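Local atomic coordinates of acyl-ACP thioesterase (Bacteroides thetaiotaomicron, PDB entry 2ESS), a protein that probably hydrolyses the thioester of fatty acyl-acyl carrier protein, releasing free fatty acids in fatty acid biosynthesis. Residues 167-172 with 178-183; 229-234 with 240-245. All blocks are in the same frame, centred on the assembly; numbering follows the deposited sequence.

Both contacts lie in the second half of the chain, within the C-terminal hotdog, and they follow one another in series, neither enclosing nor crossing the other. Interaction 1 comes first: the residues after strand 161-164 meet the start of helix 178-186, closing a short loop that carries His175 and, together with Asp171, holds the calcium ion. Interaction 2 closes a second loop further on, the short connection between strands 227-234 and 238-247, making them a beta hairpin. Their centres lie about 15 Å apart, yet calcium-binding loop and hairpin are joined through the helix, by Tyr181 packing on Val240 and Cys241, its CD1 3.7 Å from Cys241 SG.

Interaction 1: 167-172 with 178-183; sequences YSDIDI and SIRYIE. With CA (calcium ion), chain B.
Arg180 reaches back from near the start of helix 178-186 and lays its whole side chain against Ser168 and Asp169. Its CB sits beside Asp169 OD1, and its CG meets the CA and O of the same residue. A bend at chi2 (-75°) then carries the chain across Asp169, at about a right angle to its side chain, placing CD 3.5 Å from Asp169 OD1. Further out, the carbonyl of Ser168 lies over one face of the guanidinium, its O 3.3 Å from Arg180 NE but badly angled for a bond. Over the other face stands the carboxylate of Glu183, one turn on; its OE1 is 3.3 Å from Arg180 NH1, a salt bridge of charge alone with no N-H aimed at it. NH1 also makes a weak bond to water 1, which donates to Ser168 OG and, at 2.6 Å, to Asp169 OD1. That carboxylate is turned 74° from the guanidinium plane and takes a hydrogen bond from His184, while Ser168 OG is also bonded to Asp187 of the second subunit. NH1 has a further salt bridge to Glu183 of the second subunit, where the two Arg180 side chains pack together. With an alanine here, water 1 would probably lose one of its partners and the Glu183 carboxylates of both subunits a positive mate. At the other end of 167-172, Asp171 OD2 binds the calcium ion. His175 is its other protein ligand, and water 2, also on the metal, accepts a bond from Ser178 N. The loop leading into a helix packed on the sheet is that of a hotdog domain; here the loop also carries a calcium site, and the helix start lies on the dimer contact.

Interaction 2: 229-234 with 240-245; sequences HVEVKK and VCRSKV
Glu231 and Arg242 run side by side and point the same way, one from each strand of an antiparallel hairpin. The carboxylate and guanidinium planes are 62° apart, yet OE2 meets the guanidinium at its edge, so that the N-H of Arg242 NH1 points almost straight at it in a weak salt-bridge bond of 3.3 Å. Two residues along on the same face, Lys244 lies alongside His229, its bent chain bringing CE to 3.6 Å from the ring's NE2; that nitrogen is bonded to Glu227. On the face of Val232 and Cys241, Val232 has CG1 anti to the backbone N (chi1 -172°), which puts CG1 against Val240 CG2 and leaves CG2 3.6 Å from Cys241 SG. Val240 CG1 in turn touches the extended chain of Lys234, which crosses it at about a right angle. Val232 meets both residues because the pair forms a classic beta bulge: Val232 O accepts from Val240 N at 2.9 Å and more weakly from Cys241 N. Beyond the bulge the register is regular, with Val230 and Ser243 exchanging two backbone bonds. Strand 215-224 flanks the hairpin beside 229-234, and strand 199-206 beside 240-245, where Glu203 O bonds Ser243 OG. Helix 178-186 packs across the face of Val232, Cys241 and Ser243, through Tyr181 and Ile185.

Interaction 1: 167-172 with 178-183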
# COMPACT_ATOMS: atom_id res chain seq x y z
N TYR A 167 -5.64 2.35 13.17
CA TYR A 167 -6.59 1.95 12.14
C TYR A 167 -5.92 1.47 10.84
O TYR A 167 -6.31 0.45 10.28
CB TYR A 167 -7.56 3.09 11.87
CG TYR A 167 -8.49 2.91 10.70
CD1 TYR A 167 -9.50 1.96 10.73
CD2 TYR A 167 -8.33 3.68 9.55
CE1 TYR A 167 -10.36 1.82 9.67
CE2 TYR A 167 -9.17 3.54 8.49
CZ TYR A 167 -10.19 2.62 8.54
OH TYR A 167 -11.01 2.47 7.46
N SER A 168 -4.90 2.18 10.36
CA SER A 168 -4.25 1.76 9.11
C SER A 168 -3.48 0.44 9.19
O SER A 168 -3.12 -0.11 8.17
CB SER A 168 -3.29 2.84 8.66
OG SER A 168 -2.40 3.10 9.75
N ASP A 169 -3.18 -0.03 10.39
CA ASP A 169 -2.46 -1.28 10.57
C ASP A 169 -3.31 -2.53 10.51
O ASP A 169 -2.76 -3.60 10.27
CB ASP A 169 -1.70 -1.31 11.91
CG ASP A 169 -0.61 -0.25 11.98
OD1 ASP A 169 0.26 -0.21 11.07
OD2 ASP A 169 -0.64 0.56 12.94
N ILE A 170 -4.63 -2.41 10.66
CA ILE A 170 -5.47 -3.56 11.00
C ILE A 170 -6.19 -4.10 9.79
O ILE A 170 -6.76 -3.33 9.02
CB ILE A 170 -6.48 -3.18 12.09
CG1 ILE A 170 -5.77 -2.50 13.26
CG2 ILE A 170 -7.32 -4.40 12.57
CD1 ILE A 170 -4.75 -3.41 13.99
N ASP A 171 -6.15 -5.42 9.64
CA ASP A 171 -6.86 -6.14 8.59
C ASP A 171 -8.27 -6.58 9.00
O ASP A 171 -8.76 -6.24 10.10
CB ASP A 171 -6.03 -7.36 8.10
CG ASP A 171 -5.88 -8.49 9.16
OD1 ASP A 171 -6.68 -8.65 10.11
OD2 ASP A 171 -4.92 -9.25 9.01
N ILE A 172 -8.90 -7.36 8.12
CA ILE A 172 -10.27 -7.81 8.31
C ILE A 172 -10.46 -8.68 9.55
O ILE A 172 -11.55 -8.72 10.07
CB ILE A 172 -10.79 -8.60 7.08
CG1 ILE A 172 -12.32 -8.65 7.06
CG2 ILE A 172 -10.07 -9.99 6.96
CD1 ILE A 172 -12.92 -9.18 5.71
N SER A 178 0.46 -8.59 8.20
CA SER A 178 1.80 -9.06 7.91
C SER A 178 2.74 -8.01 7.31
O SER A 178 3.93 -7.93 7.67
CB SER A 178 1.71 -10.19 6.89
OG SER A 178 0.93 -11.24 7.39
N ILE A 179 2.18 -7.22 6.40
CA ILE A 179 2.93 -6.21 5.66
C ILE A 179 3.21 -4.98 6.49
O ILE A 179 4.25 -4.35 6.34
CB ILE A 179 2.16 -5.81 4.36
CG1 ILE A 179 1.94 -7.05 3.50
CG2 ILE A 179 2.93 -4.80 3.55
CD1 ILE A 179 3.17 -7.88 3.32
N ARG A 180 2.29 -4.61 7.37
CA ARG A 180 2.48 -3.46 8.21
C ARG A 180 3.63 -3.69 9.17
O ARG A 180 4.36 -2.76 9.45
CB ARG A 180 1.20 -3.13 8.97
CG ARG A 180 0.11 -2.59 8.05
CD ARG A 180 0.41 -1.17 7.67
NE ARG A 180 -0.35 -0.76 6.51
CZ ARG A 180 -0.34 0.49 6.03
NH1 ARG A 180 0.38 1.44 6.62
NH2 ARG A 180 -1.06 0.80 4.95
N TYR A 181 3.82 -4.92 9.65
CA TYR A 181 5.01 -5.19 10.46
C TYR A 181 6.32 -4.93 9.71
O TYR A 181 7.26 -4.43 10.30
CB TYR A 181 5.03 -6.62 10.95
CG TYR A 181 4.06 -6.99 12.03
CD1 TYR A 181 4.15 -6.45 13.33
CD2 TYR A 181 3.07 -7.93 11.79
CE1 TYR A 181 3.27 -6.85 14.35
CE2 TYR A 181 2.20 -8.34 12.80
CZ TYR A 181 2.30 -7.81 14.08
OH TYR A 181 1.40 -8.28 15.03
N ILE A 182 6.37 -5.34 8.44
CA ILE A 182 7.53 -5.08 7.58
C ILE A 182 7.84 -3.59 7.48
O ILE A 182 8.98 -3.16 7.73
CB ILE A 182 7.34 -5.67 6.17
CG1 ILE A 182 7.21 -7.20 6.26
CG2 ILE A 182 8.50 -5.29 5.25
CD1 ILE A 182 6.98 -7.92 4.89
N GLU A 183 6.83 -2.79 7.14
CA GLU A 183 6.99 -1.33 7.08
C GLU A 183 7.52 -0.73 8.38
O GLU A 183 8.43 0.09 8.36
CB GLU A 183 5.67 -0.64 6.76
CG GLU A 183 5.17 -0.84 5.32
CD GLU A 183 3.84 -0.08 5.02
OE1 GLU A 183 3.48 0.84 5.83
OE2 GLU A 183 3.18 -0.39 3.98
CA CA B . -4.01 -10.90 8.74
O HOH W 1 0.44 1.88 9.46
O HOH W 2 -1.95 -10.66 7.97

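Interaction 2: 229-234 with 240-245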
# COMPACT_ATOMS: atom_id res chain seq x y z
N HIS A 229 19.13 -8.04 13.84
CA HIS A 229 18.03 -8.91 14.26
C HIS A 229 17.08 -8.08 15.09
O HIS A 229 17.52 -7.37 15.98
CB HIS A 229 18.52 -10.10 15.06
CG HIS A 229 19.42 -11.03 14.31
ND1 HIS A 229 19.90 -12.20 14.86
CD2 HIS A 229 19.96 -10.96 13.07
CE1 HIS A 229 20.69 -12.80 13.99
NE2 HIS A 229 20.74 -12.07 12.90
N VAL A 230 15.80 -8.18 14.79
CA VAL A 230 14.78 -7.34 15.36
C VAL A 230 13.69 -8.25 15.97
O VAL A 230 13.32 -9.30 15.42
CB VAL A 230 14.18 -6.35 14.31
CG1 VAL A 230 13.05 -5.52 14.93
CG2 VAL A 230 15.28 -5.46 13.69
N GLU A 231 13.23 -7.85 17.14
CA GLU A 231 12.11 -8.48 17.80
C GLU A 231 11.09 -7.39 18.09
O GLU A 231 11.46 -6.32 18.52
CB GLU A 231 12.60 -9.14 19.10
CG GLU A 231 11.64 -10.06 19.77
CD GLU A 231 12.32 -10.90 20.87
OE1 GLU A 231 12.61 -10.34 21.95
OE2 GLU A 231 12.56 -12.12 20.65
N VAL A 232 9.82 -7.66 17.77
CA VAL A 232 8.71 -6.80 18.10
C VAL A 232 7.90 -7.48 19.21
O VAL A 232 7.56 -8.66 19.11
CB VAL A 232 7.77 -6.51 16.89
CG1 VAL A 232 6.74 -5.43 17.26
CG2 VAL A 232 8.57 -6.05 15.66
N LYS A 233 7.62 -6.74 20.28
CA LYS A 233 6.81 -7.23 21.39
C LYS A 233 5.56 -6.37 21.58
O LYS A 233 5.59 -5.16 21.33
CB LYS A 233 7.58 -7.23 22.71
CG LYS A 233 8.74 -8.15 22.76
CD LYS A 233 9.40 -8.09 24.11
CE LYS A 233 10.75 -8.75 24.08
NZ LYS A 233 11.41 -8.72 25.43
N LYS A 234 4.48 -6.98 22.03
CA LYS A 234 3.29 -6.22 22.39
C LYS A 234 3.13 -6.12 23.90
O LYS A 234 3.45 -7.04 24.66
CB LYS A 234 2.02 -6.77 21.72
CG LYS A 234 1.43 -8.03 22.34
CD LYS A 234 0.21 -8.51 21.53
CE LYS A 234 -0.30 -9.85 22.06
NZ LYS A 234 -1.55 -10.28 21.42
N VAL A 240 5.59 -10.72 19.20
CA VAL A 240 4.67 -10.90 18.08
C VAL A 240 5.36 -11.23 16.75
O VAL A 240 4.80 -11.95 15.92
CB VAL A 240 3.68 -9.72 17.91
CG1 VAL A 240 2.79 -9.64 19.18
CG2 VAL A 240 4.41 -8.38 17.63
N CYS A 241 6.56 -10.70 16.53
CA CYS A 241 7.34 -11.14 15.37
C CYS A 241 8.80 -10.89 15.58
O CYS A 241 9.18 -10.15 16.48
CB CYS A 241 6.84 -10.52 14.09
SG CYS A 241 6.91 -8.78 14.00
N ARG A 242 9.61 -11.53 14.74
CA ARG A 242 11.05 -11.33 14.68
C ARG A 242 11.40 -11.17 13.21
O ARG A 242 10.64 -11.63 12.31
CB ARG A 242 11.82 -12.51 15.31
CG ARG A 242 11.66 -12.56 16.82
CD ARG A 242 12.48 -13.67 17.50
NE ARG A 242 11.70 -14.86 17.42
CZ ARG A 242 10.99 -15.39 18.41
NH1 ARG A 242 10.98 -14.89 19.64
NH2 ARG A 242 10.29 -16.47 18.13
N SER A 243 12.54 -10.52 12.99
CA SER A 243 13.01 -10.18 11.67
C SER A 243 14.52 -10.18 11.62
O SER A 243 15.21 -9.95 12.63
CB SER A 243 12.44 -8.82 11.25
OG SER A 243 12.92 -8.41 9.98
N LYS A 244 15.03 -10.50 10.44
CA LYS A 244 16.43 -10.38 10.14
C LYS A 244 16.56 -9.54 8.86
O LYS A 244 15.85 -9.74 7.87
CB LYS A 244 17.03 -11.75 9.99
CG LYS A 244 18.53 -11.77 9.84
CD LYS A 244 19.03 -13.19 9.58
CE LYS A 244 18.76 -14.10 10.75
NZ LYS A 244 19.58 -15.34 10.69
N VAL A 245 17.46 -8.56 8.92
CA VAL A 245 17.68 -7.61 7.83
C VAL A 245 19.16 -7.61 7.56
O VAL A 245 19.98 -7.35 8.47
CB VAL A 245 17.21 -6.19 8.19
CG1 VAL A 245 17.13 -5.34 6.94
CG2 VAL A 245 15.86 -6.18 8.87